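Local coordinates for protein putative ring-cleaving dioxygenase MhqO (Bacillus subtilis subsp. subtilis, PDB 3OAJ) that probably cleaves the ring of aromatic compounds as an iron-dependent extradiol dioxygenase, and may thereby contribute to their breakdown and detoxification, at residues Ala3-His11 with Leu171-Arg179; Gly153-Pro164 with Ile195-Ile206. One frame throughout, in Å; residues are numbered along the deposited sequence.

Contact 1: residues Ala3-His11 with Leu171-Arg179; sequences AKKTMGIHH and LENIMGLER. With ZN (zinc ion), chain C.
A3-T6 runs extended past the end of the helix that contains L171-I174, and the two backbones come together where K5 and G176 bring their CA atoms to 4.3 Å. K4 N donates to I174 O at 3.1 Å, and the weaker bond from T6 N reaches M175 O at 3.3 Å, so both carbonyls, where the helix gives way to a turn, are met by an extended chain. Between them K5 CA turns its hydrogen to the same M175 O. Glycine suits position 176: it turns with positive phi just after the helix, and without a side chain it lets K4 and K5 lie close. K5 bends back over this turn: its chain runs straight at first, then folds at chi3 (-61°) and chi4, bringing NZ in the carbonyl plane onto a lone pair of G176 O, 3.1 Å away. K4 instead leads its amine away to a salt bridge with D228, with W232 adding a cation-pi contact. With chi1 at -179°, T6 turns OG1 away from its backbone N to accept a weak hydrogen bond from G8 N and hydrogen-bond to R222 O, leaving CG2 to meet L177 CD1 at 4.0 Å. Water 1 donates to both T6 O (2.7 Å) and M175 O. Farther along, H11 ND1 gives its proton to H10 ND1, 2.8 Å away, and H11 NE2 binds zinc with H218 and E266, the residues predicted to hold iron. Backbone donors, a lysine and a water thus gather on the I174-G176 carbonyls, probably offsetting the partial negative charge on these oxygens, and fasten the lead-in to the metal-bearing strand.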
loop_
_atom_site.group_PDB
_atom_site.type_symbol
_atom_site.label_atom_id
_atom_site.label_comp_id
_atom_site.label_asym_id
_atom_site.label_seq_id
_atom_site.Cartn_x
_atom_site.Cartn_y
_atom_site.Cartn_z
ATOM N N ALA A 3 14.247 -12.046 -17.820
ATOM C CA ALA A 3 14.121 -10.764 -17.053
ATOM C C ALA A 3 14.103 -10.975 -15.530
ATOM O O ALA A 3 14.816 -11.838 -15.009
ATOM C CB ALA A 3 12.886 -9.975 -17.523
ATOM N N LYS A 4 13.293 -10.195 -14.824
ATOM C CA LYS A 4 13.292 -10.193 -13.355
ATOM C C LYS A 4 11.996 -10.798 -12.805
ATOM O O LYS A 4 11.053 -11.029 -13.567
ATOM C CB LYS A 4 13.470 -8.757 -12.838
ATOM C CG LYS A 4 14.782 -8.069 -13.251
ATOM C CD LYS A 4 15.977 -8.564 -12.440
ATOM C CE LYS A 4 15.941 -8.037 -11.006
ATOM N NZ LYS A 4 16.670 -8.944 -10.061
ATOM N N LYS A 5 11.959 -11.065 -11.496
ATOM C CA LYS A 5 10.757 -11.596 -10.830
ATOM C C LYS A 5 10.581 -11.066 -9.406
ATOM O O LYS A 5 11.344 -11.407 -8.515
ATOM C CB LYS A 5 10.820 -13.123 -10.784
ATOM C CG LYS A 5 9.508 -13.822 -10.507
ATOM C CD LYS A 5 9.618 -15.330 -10.753
ATOM C CE LYS A 5 9.975 -15.647 -12.210
ATOM N NZ LYS A 5 8.784 -15.631 -13.114
ATOM N N THR A 6 9.552 -10.261 -9.185
ATOM C CA THR A 6 9.249 -9.750 -7.849
ATOM C C THR A 6 8.285 -10.670 -7.099
ATOM O O THR A 6 7.366 -11.233 -7.688
ATOM C CB THR A 6 8.660 -8.324 -7.930
ATOM O OG1 THR A 6 8.391 -7.824 -6.612
ATOM C CG2 THR A 6 7.345 -8.295 -8.736
ATOM N N MET A 7 8.466 -10.796 -5.791
ATOM C CA MET A 7 7.526 -11.554 -4.970
ATOM C C MET A 7 6.130 -10.940 -4.911
ATOM O O MET A 7 5.141 -11.651 -4.730
ATOM C CB MET A 7 8.077 -11.717 -3.556
ATOM C CG MET A 7 9.274 -12.667 -3.504
ATOM S SD MET A 7 8.728 -14.375 -3.698
ATOM C CE MET A 7 8.172 -14.614 -2.013
ATOM N N GLY A 8 6.045 -9.632 -5.115
ATOM C CA GLY A 8 4.744 -8.961 -4.987
ATOM C C GLY A 8 4.880 -7.555 -4.447
ATOM O O GLY A 8 5.989 -7.003 -4.388
ATOM N N ILE A 9 3.758 -6.989 -4.020
ATOM C CA ILE A 9 3.747 -5.647 -3.461
ATOM C C ILE A 9 4.558 -5.601 -2.144
ATOM O O ILE A 9 4.454 -6.505 -1.286
ATOM C CB ILE A 9 2.302 -5.200 -3.191
ATOM C CG1 ILE A 9 1.489 -5.125 -4.501
ATOM C CG2 ILE A 9 2.260 -3.871 -2.408
ATOM C CD1 ILE A 9 -0.033 -5.050 -4.281
ATOM N N HIS A 10 5.381 -4.555 -2.022
ATOM C CA HIS A 10 6.068 -4.207 -0.790
ATOM C C HIS A 10 5.165 -3.290 0.035
ATOM O O HIS A 10 4.815 -3.611 1.158
ATOM C CB HIS A 10 7.432 -3.544 -1.107
ATOM C CG HIS A 10 8.277 -3.269 0.093
ATOM N ND1 HIS A 10 8.035 -2.211 0.947
ATOM C CD2 HIS A 10 9.382 -3.892 0.570
ATOM C CE1 HIS A 10 8.937 -2.215 1.913
ATOM N NE2 HIS A 10 9.783 -3.203 1.693
ATOM N N HIS A 11 4.803 -2.143 -0.533
ATOM C CA HIS A 11 3.875 -1.223 0.131
ATOM C C HIS A 11 3.173 -0.396 -0.935
ATOM O O HIS A 11 3.564 -0.415 -2.100
ATOM C CB HIS A 11 4.596 -0.291 1.129
ATOM C CG HIS A 11 5.599 0.631 0.506
ATOM N ND1 HIS A 11 6.919 0.275 0.315
ATOM C CD2 HIS A 11 5.485 1.911 0.070
ATOM C CE1 HIS A 11 7.576 1.297 -0.208
ATOM N NE2 HIS A 11 6.730 2.300 -0.376
ATOM N N LEU A 171 4.389 -6.020 -16.542
ATOM C CA LEU A 171 4.098 -6.942 -15.453
ATOM C C LEU A 171 4.502 -8.370 -15.788
ATOM O O LEU A 171 5.139 -9.055 -14.966
ATOM C CB LEU A 171 2.611 -6.877 -15.120
ATOM C CG LEU A 171 2.154 -5.597 -14.419
ATOM C CD1 LEU A 171 0.637 -5.531 -14.376
ATOM C CD2 LEU A 171 2.771 -5.484 -13.010
ATOM N N GLU A 172 4.117 -8.837 -16.974
ATOM C CA GLU A 172 4.325 -10.245 -17.327
ATOM C C GLU A 172 5.761 -10.521 -17.761
ATOM O O GLU A 172 6.410 -11.445 -17.263
ATOM C CB GLU A 172 3.362 -10.673 -18.433
ATOM C CG GLU A 172 3.397 -12.181 -18.687
ATOM C CD GLU A 172 2.359 -12.643 -19.689
ATOM O OE1 GLU A 172 1.458 -11.851 -20.041
ATOM O OE2 GLU A 172 2.433 -13.818 -20.114
ATOM N N ASN A 173 6.259 -9.706 -18.679
ATOM C CA ASN A 173 7.466 -10.058 -19.421
ATOM C C ASN A 173 8.750 -9.445 -18.882
ATOM O O ASN A 173 9.832 -9.951 -19.155
ATOM C CB ASN A 173 7.258 -9.783 -20.914
ATOM C CG ASN A 173 6.021 -10.483 -21.447
ATOM O OD1 ASN A 173 5.818 -11.680 -21.190
ATOM N ND2 ASN A 173 5.181 -9.750 -22.167
ATOM N N ILE A 174 8.622 -8.377 -18.094
ATOM C CA ILE A 174 9.771 -7.771 -17.425
ATOM C C ILE A 174 9.780 -8.100 -15.941
ATOM O O ILE A 174 10.822 -8.422 -15.369
ATOM C CB ILE A 174 9.821 -6.237 -17.643
ATOM C CG1 ILE A 174 10.168 -5.944 -19.105
ATOM C CG2 ILE A 174 10.816 -5.564 -16.670
ATOM C CD1 ILE A 174 10.610 -4.533 -19.369
ATOM N N MET A 175 8.615 -8.004 -15.306
ATOM C CA MET A 175 8.549 -8.161 -13.864
ATOM C C MET A 175 8.257 -9.583 -13.410
ATOM O O MET A 175 8.264 -9.861 -12.213
ATOM C CB MET A 175 7.558 -7.166 -13.264
ATOM C CG MET A 175 8.068 -5.744 -13.347
ATOM S SD MET A 175 6.830 -4.529 -12.868
ATOM C CE MET A 175 6.650 -4.849 -11.109
ATOM N N GLY A 176 7.986 -10.471 -14.366
ATOM C CA GLY A 176 7.873 -11.896 -14.065
ATOM C C GLY A 176 6.590 -12.378 -13.409
ATOM O O GLY A 176 6.542 -13.501 -12.893
ATOM N N LEU A 177 5.542 -11.563 -13.430
ATOM C CA LEU A 177 4.244 -12.031 -12.941
ATOM C C LEU A 177 3.622 -13.001 -13.947
ATOM O O LEU A 177 3.816 -12.875 -15.154
ATOM C CB LEU A 177 3.279 -10.872 -12.636
ATOM C CG LEU A 177 3.569 -10.042 -11.381
ATOM C CD1 LEU A 177 4.662 -9.004 -11.585
ATOM C CD2 LEU A 177 2.301 -9.358 -10.888
ATOM N N GLU A 178 2.890 -13.980 -13.431
ATOM C CA GLU A 178 2.215 -14.958 -14.277
ATOM C C GLU A 178 0.829 -14.453 -14.674
ATOM O O GLU A 178 0.061 -14.003 -13.824
ATOM C CB GLU A 178 2.096 -16.272 -13.506
ATOM C CG GLU A 178 1.584 -17.462 -14.300
ATOM C CD GLU A 178 1.618 -18.744 -13.479
ATOM O OE1 GLU A 178 2.582 -18.934 -12.696
ATOM O OE2 GLU A 178 0.679 -19.557 -13.611
ATOM N N ARG A 179 0.513 -14.531 -15.959
ATOM C CA ARG A 179 -0.833 -14.240 -16.435
ATOM C C ARG A 179 -1.804 -15.331 -15.974
ATOM O O ARG A 179 -1.630 -16.522 -16.269
ATOM C CB ARG A 179 -0.847 -14.115 -17.963
ATOM C CG ARG A 179 -2.007 -13.287 -18.534
ATOM C CD ARG A 179 -2.245 -13.687 -19.979
ATOM N NE ARG A 179 -2.135 -12.566 -20.908
ATOM C CZ ARG A 179 -3.044 -12.253 -21.832
ATOM N NH1 ARG A 179 -4.149 -12.977 -21.967
ATOM N NH2 ARG A 179 -2.843 -11.214 -22.637
HETATM ZN ZN ZN C . 7.204 3.937 -1.600
HETATM O O HOH W 1 6.647 -11.872 -10.160
#

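Contact 2: residues Gly153-Pro164 with Ile195-Ile206; sequences GFGGATLLSEQP and IGNVIDLKLTPI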
loop_
_atom_site.group_PDB
_atom_site.type_symbol
_atom_site.label_atom_id
_atom_site.label_comp_id
_atom_site.label_asym_id
_atom_site.label_seq_id
_atom_site.Cartn_x
_atom_site.Cartn_y
_atom_site.Cartn_z
ATOM N N GLY A 153 -2.795 -8.755 5.041
ATOM C CA GLY A 153 -1.922 -7.919 4.207
ATOM C C GLY A 153 -2.713 -7.540 2.972
ATOM O O GLY A 153 -3.941 -7.663 2.961
ATOM N N PHE A 154 -2.029 -7.067 1.928
ATOM C CA PHE A 154 -2.700 -6.841 0.654
ATOM C C PHE A 154 -3.009 -8.163 -0.006
ATOM O O PHE A 154 -2.185 -9.071 0.014
ATOM C CB PHE A 154 -1.826 -6.040 -0.318
ATOM C CG PHE A 154 -1.451 -4.682 0.179
ATOM C CD1 PHE A 154 -2.431 -3.776 0.564
ATOM C CD2 PHE A 154 -0.111 -4.322 0.291
ATOM C CE1 PHE A 154 -2.077 -2.519 1.028
ATOM C CE2 PHE A 154 0.254 -3.073 0.763
ATOM C CZ PHE A 154 -0.729 -2.163 1.124
ATOM N N GLY A 155 -4.194 -8.262 -0.591
ATOM C CA GLY A 155 -4.465 -9.308 -1.564
ATOM C C GLY A 155 -3.835 -8.977 -2.904
ATOM O O GLY A 155 -3.592 -9.866 -3.726
ATOM N N GLY A 156 -3.577 -7.689 -3.125
ATOM C CA GLY A 156 -3.074 -7.189 -4.398
ATOM C C GLY A 156 -3.627 -5.798 -4.627
ATOM O O GLY A 156 -3.875 -5.068 -3.664
ATOM N N ALA A 157 -3.839 -5.454 -5.887
ATOM C CA ALA A 157 -4.295 -4.129 -6.284
ATOM C C ALA A 157 -4.863 -4.182 -7.684
ATOM O O ALA A 157 -4.567 -5.114 -8.456
ATOM C CB ALA A 157 -3.138 -3.104 -6.216
ATOM N N THR A 158 -5.657 -3.161 -8.008
ATOM C CA THR A 158 -6.202 -2.989 -9.352
ATOM C C THR A 158 -5.604 -1.713 -9.936
ATOM O O THR A 158 -5.711 -0.651 -9.335
ATOM C CB THR A 158 -7.759 -2.888 -9.331
ATOM O OG1 THR A 158 -8.292 -4.134 -8.846
ATOM C CG2 THR A 158 -8.311 -2.578 -10.747
ATOM N N LEU A 159 -4.930 -1.851 -11.075
ATOM C CA LEU A 159 -4.235 -0.747 -11.733
ATOM C C LEU A 159 -5.069 -0.142 -12.835
ATOM O O LEU A 159 -5.682 -0.855 -13.626
ATOM C CB LEU A 159 -2.903 -1.231 -12.326
ATOM C CG LEU A 159 -2.007 -2.032 -11.365
ATOM C CD1 LEU A 159 -0.710 -2.459 -12.059
ATOM C CD2 LEU A 159 -1.708 -1.229 -10.106
ATOM N N LEU A 160 -5.069 1.188 -12.881
ATOM C CA LEU A 160 -5.691 1.960 -13.953
ATOM C C LEU A 160 -4.562 2.571 -14.772
ATOM O O LEU A 160 -3.862 3.460 -14.316
ATOM C CB LEU A 160 -6.572 3.064 -13.374
ATOM C CG LEU A 160 -7.583 2.647 -12.301
ATOM C CD1 LEU A 160 -8.346 3.872 -11.806
ATOM C CD2 LEU A 160 -8.564 1.609 -12.847
ATOM N N SER A 161 -4.367 2.041 -15.970
ATOM C CA SER A 161 -3.245 2.418 -16.816
ATOM C C SER A 161 -3.699 3.245 -18.021
ATOM O O SER A 161 -4.737 2.949 -18.629
ATOM C CB SER A 161 -2.531 1.148 -17.297
ATOM O OG SER A 161 -1.572 1.442 -18.295
ATOM N N GLU A 162 -2.931 4.272 -18.380
ATOM C CA GLU A 162 -3.214 5.015 -19.612
ATOM C C GLU A 162 -2.952 4.152 -20.848
ATOM O O GLU A 162 -3.521 4.399 -21.906
ATOM C CB GLU A 162 -2.390 6.297 -19.699
ATOM C CG GLU A 162 -2.788 7.378 -18.701
ATOM C CD GLU A 162 -2.063 8.688 -18.947
ATOM O OE1 GLU A 162 -1.530 8.889 -20.061
ATOM O OE2 GLU A 162 -2.038 9.518 -18.020
ATOM N N GLN A 163 -2.093 3.145 -20.697
ATOM C CA GLN A 163 -1.702 2.253 -21.795
ATOM C C GLN A 163 -1.628 0.803 -21.314
ATOM O O GLN A 163 -0.543 0.275 -21.092
ATOM C CB GLN A 163 -0.350 2.669 -22.373
ATOM C CG GLN A 163 -0.334 4.019 -23.073
ATOM C CD GLN A 163 0.912 4.174 -23.906
ATOM O OE1 GLN A 163 1.054 3.550 -24.962
ATOM N NE2 GLN A 163 1.841 4.979 -23.423
ATOM N N PRO A 164 -2.792 0.162 -21.131
ATOM C CA PRO A 164 -2.823 -1.154 -20.490
ATOM C C PRO A 164 -1.981 -2.230 -21.198
ATOM O O PRO A 164 -1.453 -3.108 -20.519
ATOM C CB PRO A 164 -4.312 -1.521 -20.513
ATOM C CG PRO A 164 -5.020 -0.224 -20.578
ATOM C CD PRO A 164 -4.149 0.690 -21.371
ATOM N N ILE A 195 1.441 -13.087 -0.588
ATOM C CA ILE A 195 0.731 -11.905 -0.110
ATOM C C ILE A 195 1.032 -10.786 -1.100
ATOM O O ILE A 195 2.068 -10.825 -1.773
ATOM C CB ILE A 195 1.182 -11.551 1.359
ATOM C CG1 ILE A 195 0.228 -10.578 2.056
ATOM C CG2 ILE A 195 2.623 -11.098 1.438
ATOM C CD1 ILE A 195 -1.132 -11.175 2.431
ATOM N N GLY A 196 0.126 -9.820 -1.228
ATOM C CA GLY A 196 0.333 -8.686 -2.142
ATOM C C GLY A 196 0.573 -9.171 -3.560
ATOM O O GLY A 196 1.403 -8.613 -4.303
ATOM N N ASN A 197 -0.180 -10.195 -3.963
ATOM C CA ASN A 197 0.241 -11.003 -5.107
ATOM C C ASN A 197 -0.725 -11.111 -6.276
ATOM O O ASN A 197 -0.351 -11.633 -7.332
ATOM C CB ASN A 197 0.659 -12.400 -4.632
ATOM C CG ASN A 197 -0.430 -13.117 -3.875
ATOM O OD1 ASN A 197 -1.449 -12.540 -3.525
ATOM N ND2 ASN A 197 -0.185 -14.381 -3.565
ATOM N N VAL A 198 -1.950 -10.637 -6.105
ATOM C CA VAL A 198 -2.938 -10.722 -7.179
ATOM C C VAL A 198 -3.175 -9.327 -7.765
ATOM O O VAL A 198 -3.781 -8.451 -7.128
ATOM C CB VAL A 198 -4.269 -11.375 -6.694
ATOM C CG1 VAL A 198 -5.268 -11.435 -7.840
ATOM C CG2 VAL A 198 -4.022 -12.785 -6.124
ATOM N N ILE A 199 -2.652 -9.130 -8.963
ATOM C CA ILE A 199 -2.648 -7.812 -9.595
ATOM C C ILE A 199 -3.599 -7.765 -10.792
ATOM O O ILE A 199 -3.361 -8.435 -11.789
ATOM C CB ILE A 199 -1.201 -7.415 -10.018
ATOM C CG1 ILE A 199 -0.187 -7.642 -8.878
ATOM C CG2 ILE A 199 -1.171 -5.987 -10.568
ATOM C CD1 ILE A 199 -0.499 -6.890 -7.545
ATOM N N ASP A 200 -4.673 -6.999 -10.666
ATOM C CA ASP A 200 -5.657 -6.840 -11.721
ATOM C C ASP A 200 -5.368 -5.552 -12.456
ATOM O O ASP A 200 -4.991 -4.547 -11.839
ATOM C CB ASP A 200 -7.078 -6.825 -11.151
ATOM C CG ASP A 200 -7.478 -8.176 -10.586
ATOM O OD1 ASP A 200 -7.210 -9.181 -11.281
ATOM O OD2 ASP A 200 -8.021 -8.238 -9.460
ATOM N N LEU A 201 -5.483 -5.614 -13.778
ATOM C CA LEU A 201 -5.247 -4.470 -14.639
ATOM C C LEU A 201 -6.515 -4.254 -15.451
ATOM O O LEU A 201 -6.979 -5.158 -16.155
ATOM C CB LEU A 201 -4.028 -4.726 -15.543
ATOM C CG LEU A 201 -3.753 -3.775 -16.712
ATOM C CD1 LEU A 201 -3.431 -2.356 -16.242
ATOM C CD2 LEU A 201 -2.604 -4.315 -17.552
ATOM N N LYS A 202 -7.077 -3.055 -15.342
ATOM C CA LYS A 202 -8.250 -2.678 -16.107
ATOM C C LYS A 202 -7.845 -2.467 -17.563
ATOM O O LYS A 202 -6.831 -1.832 -17.860
ATOM C CB LYS A 202 -8.900 -1.422 -15.513
ATOM C CG LYS A 202 -10.291 -1.138 -16.078
ATOM C CD LYS A 202 -11.033 -0.119 -15.228
ATOM C CE LYS A 202 -12.347 0.323 -15.883
ATOM N NZ LYS A 202 -13.350 -0.759 -16.048
ATOM N N LEU A 203 -8.635 -3.023 -18.471
ATOM C CA LEU A 203 -8.234 -3.057 -19.873
ATOM C C LEU A 203 -8.725 -1.875 -20.686
ATOM O O LEU A 203 -8.231 -1.634 -21.792
ATOM C CB LEU A 203 -8.621 -4.387 -20.512
ATOM C CG LEU A 203 -7.687 -5.512 -20.038
ATOM C CD1 LEU A 203 -8.250 -6.856 -20.402
ATOM C CD2 LEU A 203 -6.273 -5.352 -20.587
ATOM N N THR A 204 -9.696 -1.145 -20.147
ATOM C CA THR A 204 -10.192 0.045 -20.830
ATOM C C THR A 204 -9.912 1.302 -20.003
ATOM O O THR A 204 -10.380 1.414 -18.866
ATOM C CB THR A 204 -11.693 -0.057 -21.205
ATOM O OG1 THR A 204 -12.492 -0.155 -20.024
ATOM C CG2 THR A 204 -11.955 -1.261 -22.104
ATOM N N PRO A 205 -9.123 2.241 -20.570
ATOM C CA PRO A 205 -8.867 3.544 -19.938
ATOM C C PRO A 205 -10.158 4.292 -19.588
ATOM O O PRO A 205 -11.081 4.345 -20.404
ATOM C CB PRO A 205 -8.088 4.304 -21.016
ATOM C CG PRO A 205 -7.390 3.240 -21.798
ATOM C CD PRO A 205 -8.324 2.056 -21.799
ATOM N N ILE A 206 -10.210 4.852 -18.377
ATOM C CA ILE A 206 -11.373 5.619 -17.898
ATOM C C ILE A 206 -11.115 7.123 -17.768
ATOM O O ILE A 206 -11.869 7.830 -17.095
ATOM C CB ILE A 206 -11.904 5.099 -16.531
ATOM C CG1 ILE A 206 -10.810 5.150 -15.445
ATOM C CG2 ILE A 206 -12.518 3.709 -16.691
ATOM C CD1 ILE A 206 -11.341 5.350 -14.039
HETATM O O HOH W 2 -6.349 0.625 -17.171
#
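L159 and I199 meet on one face of a parallel strand pair, L159 CD1 lying 3.9 Å from I199 CG2 with the two chains slanted across each other. L201 stands on the same face. Its chi1 of 168° lays the isobutyl group back toward the other strand, and the fork spreads: CD1 lies 3.8 Å from S161 CB while CD2 approaches P164 O at 3.4 Å. Branched aliphatics suit this face, where A157, small enough for close cover, and I199 both pack on I9. On the other face T158 passes beside D200, OG1 being 3.7 Å from D200 CB; the carboxylate itself is engaged by R188 and R111, two guanidinium partners that satisfy a buried charge. L160 lies against two neighbours, its CD2 on the methylene K202 CD (3.8 Å) and its CD1 on I206 CD1 (4.0 Å), while K202 carries its amine on to D185. The rigid ring of P164, opening the next helix, sets CG 3.6 Å from K202 O. Between the two faces the backbones keep parallel register, ending with the nearly straight hydrogen bond from K202 N to L159 O (3.1 Å, N-H...O 171°). G155 and G156 form a classic beta bulge opposite S84, with backbone angles at G156 that glycine readily adopts. Such neighbouring first and last strands of a beta-alpha-beta-beta-beta unit are characteristic of the vicinal oxygen chelate (glyoxalase/dioxygenase) fold.

From the N terminus, residues 3-11 lead into strand 9-16, and contact 1 closes a long loop by joining them to residues 171-179, where helix 164-174 gives way to strand 178-183. Contact 2 closes a shorter loop: its first segment precedes that helix, and the chain passes through it and two strands before returning at 195-206. The four segments therefore alternate along the sequence, and the contacts cross rather than nest. They also touch: I9 N lies 2.9 Å from G196 O, a probable hydrogen bond, and L177 packs on I199. Together they tie strand 9-16, in one mixed sheet, to strands 153-160, 178-183 and 198-202 of the other.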